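Local coordinates for glutathione s-transferase S2 (Nilaparvata lugens, PDB 5H5L), which acts as a glutathione-requiring prostaglandin D synthase of the sigma class and probably conjugates glutathione to electrophilic substrates, at residues G76-S80 / K148-I154; E118-L122 / W167-I171. All blocks are in the same frame, centred on the assembly; numbering follows the deposited sequence.

Contact 1 (G76-S80 / K148-I154); sequences GLAGS and KLSWGDI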
loop_
_atom_site.group_PDB
_atom_site.type_symbol
_atom_site.label_atom_id
_atom_site.label_comp_id
_atom_site.label_asym_id
_atom_site.label_seq_id
_atom_site.Cartn_x
_atom_site.Cartn_y
_atom_site.Cartn_z
ATOM N N GLY B 76 18.886 -7.557 -2.892
ATOM C CA GLY B 76 19.065 -7.451 -4.329
ATOM C C GLY B 76 17.887 -7.917 -5.157
ATOM O O GLY B 76 18.076 -8.361 -6.300
ATOM N N LEU B 77 16.680 -7.854 -4.608
ATOM C CA LEU B 77 15.460 -8.246 -5.304
ATOM C C LEU B 77 14.524 -7.069 -5.543
ATOM O O LEU B 77 13.300 -7.204 -5.436
ATOM C CB LEU B 77 14.741 -9.322 -4.510
ATOM C CG LEU B 77 15.485 -10.638 -4.304
ATOM C CD1 LEU B 77 14.541 -11.555 -3.593
ATOM C CD2 LEU B 77 15.963 -11.270 -5.618
ATOM N N ALA B 78 15.091 -5.901 -5.839
ATOM C CA ALA B 78 14.301 -4.728 -6.209
ATOM C C ALA B 78 14.668 -4.288 -7.618
ATOM O O ALA B 78 15.262 -5.064 -8.367
ATOM C CB ALA B 78 14.504 -3.579 -5.214
ATOM N N GLY B 79 14.332 -3.059 -8.004
ATOM C CA GLY B 79 14.571 -2.636 -9.370
ATOM C C GLY B 79 15.989 -2.076 -9.579
ATOM O O GLY B 79 16.613 -1.573 -8.653
ATOM N N SER B 80 16.461 -2.130 -10.832
ATOM C CA SER B 80 17.723 -1.489 -11.210
ATOM C C SER B 80 17.612 0.025 -11.384
ATOM O O SER B 80 18.647 0.695 -11.448
ATOM C CB SER B 80 18.244 -2.096 -12.508
ATOM O OG SER B 80 18.379 -3.499 -12.382
ATOM N N LYS B 148 12.296 -10.494 -13.984
ATOM C CA LYS B 148 13.238 -11.070 -13.029
ATOM C C LYS B 148 12.616 -11.114 -11.638
ATOM O O LYS B 148 11.673 -10.377 -11.329
ATOM C CB LYS B 148 14.573 -10.297 -12.994
ATOM C CG LYS B 148 14.467 -8.818 -12.643
ATOM C CD LYS B 148 15.799 -8.044 -12.862
ATOM C CE LYS B 148 15.633 -6.569 -12.531
ATOM N NZ LYS B 148 16.763 -5.649 -12.861
ATOM N N LEU B 149 13.169 -12.003 -10.811
ATOM C CA LEU B 149 12.688 -12.215 -9.451
ATOM C C LEU B 149 12.738 -10.918 -8.640
ATOM O O LEU B 149 13.744 -10.203 -8.647
ATOM C CB LEU B 149 13.528 -13.278 -8.754
ATOM C CG LEU B 149 13.040 -13.668 -7.349
ATOM C CD1 LEU B 149 11.789 -14.524 -7.432
ATOM C CD2 LEU B 149 14.090 -14.396 -6.585
ATOM N N SER B 150 11.654 -10.620 -7.937
ATOM C CA SER B 150 11.607 -9.456 -7.071
ATOM C C SER B 150 11.033 -9.819 -5.709
ATOM O O SER B 150 10.472 -10.899 -5.511
ATOM C CB SER B 150 10.785 -8.329 -7.710
ATOM O OG SER B 150 9.387 -8.596 -7.716
ATOM N N TRP B 151 11.172 -8.875 -4.748
ATOM C CA TRP B 151 10.487 -9.018 -3.466
ATOM C C TRP B 151 8.990 -9.106 -3.686
ATOM O O TRP B 151 8.277 -9.740 -2.906
ATOM C CB TRP B 151 10.832 -7.831 -2.522
ATOM C CG TRP B 151 10.271 -6.520 -2.992
ATOM C CD1 TRP B 151 10.896 -5.600 -3.800
ATOM C CD2 TRP B 151 8.983 -5.983 -2.699
ATOM N NE1 TRP B 151 10.080 -4.532 -4.016
ATOM C CE2 TRP B 151 8.898 -4.744 -3.352
ATOM C CE3 TRP B 151 7.881 -6.435 -1.953
ATOM C CZ2 TRP B 151 7.777 -3.951 -3.286
ATOM C CZ3 TRP B 151 6.762 -5.652 -1.888
ATOM C CH2 TRP B 151 6.700 -4.425 -2.558
ATOM N N GLY B 152 8.503 -8.498 -4.759
ATOM C CA GLY B 152 7.105 -8.608 -5.078
ATOM C C GLY B 152 6.656 -10.048 -5.306
ATOM O O GLY B 152 5.586 -10.457 -4.844
ATOM N N ASP B 153 7.449 -10.821 -6.047
ATOM C CA ASP B 153 7.117 -12.238 -6.248
ATOM C C ASP B 153 7.003 -12.970 -4.915
ATOM O O ASP B 153 6.096 -13.783 -4.700
ATOM C CB ASP B 153 8.190 -12.908 -7.120
ATOM C CG ASP B 153 8.329 -12.264 -8.485
ATOM O OD1 ASP B 153 7.300 -12.117 -9.179
ATOM O OD2 ASP B 153 9.464 -11.862 -8.847
ATOM N N ILE B 154 7.921 -12.693 -4.005
ATOM C CA ILE B 154 7.929 -13.369 -2.725
ATOM C C ILE B 154 6.740 -12.955 -1.881
ATOM O O ILE B 154 6.101 -13.791 -1.253
ATOM C CB ILE B 154 9.288 -13.097 -2.070
ATOM C CG1 ILE B 154 10.351 -13.862 -2.891
ATOM C CG2 ILE B 154 9.309 -13.560 -0.632
ATOM C CD1 ILE B 154 11.775 -13.534 -2.535
HETATM O O HOH W 1 14.078 -7.498 -9.176
#
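Leu77 of the interdomain linker docks on the N-capping box of helix 151-164, a motif familiar from glutathione transferases. Leu77 O accepts a hydrogen bond from Trp151 N, 2.8 Å away. One first-turn amide of the helix is thereby satisfied by the linker backbone. The same oxygen is grazed by Ser150 CA, a CH contact of 3.3 Å, and sits at the edge of the Trp151 indole near CD1. The box itself is reciprocal: Ser150 N donates to Asp153 OD2 over 2.7 Å, reaching that oxygen from its anti side, somewhat out of the carboxylate plane, while Asp153 N returns a weak bond to Ser150 OG. With chi1 at 72°, Ser150 turns its hydroxyl back over the first turn, where it can take that amide.

Beside the linker bond, the Leu77 side chain spreads its two methyls over different partners. CD1 meets Ile154 CD1 at 3.6 Å, the two chains crossing at about a right angle, and CD2 lies 3.8 Å from Leu149 CD2. A water lies 2.8 Å from both Ala78 O and Leu149 O and links the segments further along. At the outer end, the extended Lys148 chain brings NZ to 2.7 Å from Ser80 OG; the salt bridge of this ammonium is with Glu84.

Around this core, Trp151 packs against Ala68 and Arg69 of helix 64-75, Met21 of helix 15-25 and Ile88 of helix 82-106. Leu77 also touches Tyr24 of helix 15-25, so the linker and the start of helix 151-164 meet where thioredoxin-like and helical domains adjoin.

Contact 2 (E118-L122 / W167-I171); sequences EETLL and WSDII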
loop_
_atom_site.group_PDB
_atom_site.type_symbol
_atom_site.label_atom_id
_atom_site.label_comp_id
_atom_site.label_asym_id
_atom_site.label_seq_id
_atom_site.Cartn_x
_atom_site.Cartn_y
_atom_site.Cartn_z
ATOM N N GLU B 118 -18.208 -14.522 -0.462
ATOM C CA GLU B 118 -17.368 -15.586 -1.007
ATOM C C GLU B 118 -17.750 -15.928 -2.441
ATOM O O GLU B 118 -16.873 -16.193 -3.271
ATOM C CB GLU B 118 -17.454 -16.824 -0.125
ATOM C CG GLU B 118 -16.652 -18.005 -0.650
ATOM C CD GLU B 118 -16.929 -19.297 0.090
ATOM O OE1 GLU B 118 -18.067 -19.488 0.572
ATOM O OE2 GLU B 118 -16.004 -20.130 0.175
ATOM N N GLU B 119 -19.051 -15.954 -2.754
ATOM C CA GLU B 119 -19.480 -16.210 -4.123
ATOM C C GLU B 119 -18.959 -15.131 -5.065
ATOM O O GLU B 119 -18.418 -15.423 -6.143
ATOM C CB GLU B 119 -21.008 -16.266 -4.194
ATOM C CG GLU B 119 -21.589 -16.190 -5.628
ATOM C CD GLU B 119 -21.985 -14.764 -6.075
ATOM O OE1 GLU B 119 -22.398 -13.947 -5.214
ATOM O OE2 GLU B 119 -21.900 -14.469 -7.298
ATOM N N THR B 120 -19.181 -13.871 -4.713
ATOM C CA THR B 120 -18.659 -12.786 -5.545
ATOM C C THR B 120 -17.141 -12.888 -5.656
ATOM O O THR B 120 -16.575 -12.782 -6.750
ATOM C CB THR B 120 -19.081 -11.442 -4.960
ATOM O OG1 THR B 120 -20.512 -11.373 -4.920
ATOM C CG2 THR B 120 -18.531 -10.266 -5.788
ATOM N N LEU B 121 -16.475 -13.121 -4.518
ATOM C CA LEU B 121 -15.029 -13.289 -4.491
ATOM C C LEU B 121 -14.585 -14.395 -5.443
ATOM O O LEU B 121 -13.729 -14.191 -6.310
ATOM C CB LEU B 121 -14.603 -13.590 -3.055
ATOM C CG LEU B 121 -13.148 -13.903 -2.798
ATOM C CD1 LEU B 121 -12.241 -12.720 -3.265
ATOM C CD2 LEU B 121 -13.031 -14.159 -1.296
ATOM N N LEU B 122 -15.191 -15.571 -5.337
ATOM C CA LEU B 122 -14.697 -16.680 -6.137
ATOM C C LEU B 122 -15.086 -16.570 -7.609
ATOM O O LEU B 122 -14.295 -16.941 -8.477
ATOM C CB LEU B 122 -15.187 -17.998 -5.542
ATOM C CG LEU B 122 -14.579 -18.412 -4.222
ATOM C CD1 LEU B 122 -15.328 -19.602 -3.621
ATOM C CD2 LEU B 122 -13.115 -18.749 -4.462
ATOM N N TRP B 167 -8.999 -22.072 -0.109
ATOM C CA TRP B 167 -9.490 -22.500 -1.414
ATOM C C TRP B 167 -8.317 -23.211 -2.092
ATOM O O TRP B 167 -7.458 -22.585 -2.711
ATOM C CB TRP B 167 -10.011 -21.289 -2.210
ATOM C CG TRP B 167 -11.057 -20.500 -1.468
ATOM C CD1 TRP B 167 -12.378 -20.828 -1.325
ATOM C CD2 TRP B 167 -10.889 -19.235 -0.801
ATOM N NE1 TRP B 167 -13.030 -19.863 -0.600
ATOM C CE2 TRP B 167 -12.144 -18.875 -0.264
ATOM C CE3 TRP B 167 -9.803 -18.375 -0.606
ATOM C CZ2 TRP B 167 -12.344 -17.696 0.461
ATOM C CZ3 TRP B 167 -9.996 -17.203 0.115
ATOM C CH2 TRP B 167 -11.266 -16.874 0.643
ATOM N N SER B 168 -8.274 -24.537 -1.948
ATOM C CA SER B 168 -7.035 -25.270 -2.186
ATOM C C SER B 168 -6.629 -25.244 -3.655
ATOM O O SER B 168 -5.437 -25.198 -3.975
ATOM C CB SER B 168 -7.192 -26.712 -1.705
ATOM O OG SER B 168 -8.214 -27.358 -2.446
ATOM N N ASP B 169 -7.597 -25.291 -4.558
ATOM C CA ASP B 169 -7.321 -25.426 -5.982
ATOM C C ASP B 169 -7.200 -24.083 -6.678
ATOM O O ASP B 169 -6.917 -24.040 -7.876
ATOM C CB ASP B 169 -8.434 -26.235 -6.645
ATOM C CG ASP B 169 -9.777 -25.502 -6.630
ATOM O OD1 ASP B 169 -10.006 -24.652 -5.740
ATOM O OD2 ASP B 169 -10.609 -25.779 -7.519
ATOM N N ILE B 170 -7.358 -22.997 -5.926
ATOM C CA ILE B 170 -7.740 -21.714 -6.494
ATOM C C ILE B 170 -6.729 -21.230 -7.532
ATOM O O ILE B 170 -7.116 -20.745 -8.595
ATOM C CB ILE B 170 -7.948 -20.706 -5.355
ATOM C CG1 ILE B 170 -8.727 -19.496 -5.859
ATOM C CG2 ILE B 170 -6.611 -20.298 -4.739
ATOM C CD1 ILE B 170 -9.276 -18.649 -4.741
ATOM N N ILE B 171 -5.421 -21.383 -7.279
ATOM C CA ILE B 171 -4.455 -20.853 -8.248
ATOM C C ILE B 171 -4.137 -21.837 -9.371
ATOM O O ILE B 171 -3.456 -21.454 -10.337
ATOM C CB ILE B 171 -3.117 -20.408 -7.605
ATOM C CG1 ILE B 171 -2.258 -21.576 -7.127
ATOM C CG2 ILE B 171 -3.372 -19.433 -6.421
ATOM C CD1 ILE B 171 -0.789 -21.138 -6.841
#
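With chi1 at -55°, Trp167 carries its indole toward helix 111-139, and Glu118, its chain stretched out from a chi1 of 178°, reaches along to meet the ring's nitrogen edge. Trp167 NE1 donates to Glu118 OE2 over 3.1 Å in an almost straight bond. The acceptor lies in the indole plane and offers its anti lone pair, although carboxylate and ring planes are turned 54° apart. One turn along, Leu122 lays CD2 over a face of the five-membered ring, a CH-pi contact 3.9 Å from the centroid, and its CD1 approaches NE1.

The indole thus ties the loop between helices 151-164 and 175-185 to helix 111-139 within the all-helical C-terminal domain. Trp167 also opens a type I beta turn closed by Ile170 N bonding to Trp167 O. Ile170 CD1 reaches the same Leu122 CD2 at 3.9 Å. A phenylalanine in place of Trp167 would probably leave Glu118 OE2 without its indole N-H partner and the carboxylate freer to turn. At the far end of the indole, Leu121 CD2 touches Trp167 CH2 at 3.8 Å, while the ring also meets that of Trp105.

In the fold
Contacts 1 and 2 have centres 27 Å apart and do not touch; their nearest atoms are about 10 Å apart. Along the chain their segments alternate: 76-80, 118-122, 148-154, then 167-171. Helix 151-164 connects them, with contact 1 at its start and contact 2 in the loop just after its end. Contact 1 joins the helical domain to the linker, whereas contact 2 stays within the helical domain, against helix 111-139. Helix 151-164 is thus held at its start, and the loop after it too, by different parts of the fold. Bound glutathione is about 10 Å from the side chain of Trp151 and about 14 Å from that of Trp167; neither contact has a residue in its pocket, though Trp151 packs on the helix beginning at Ser64.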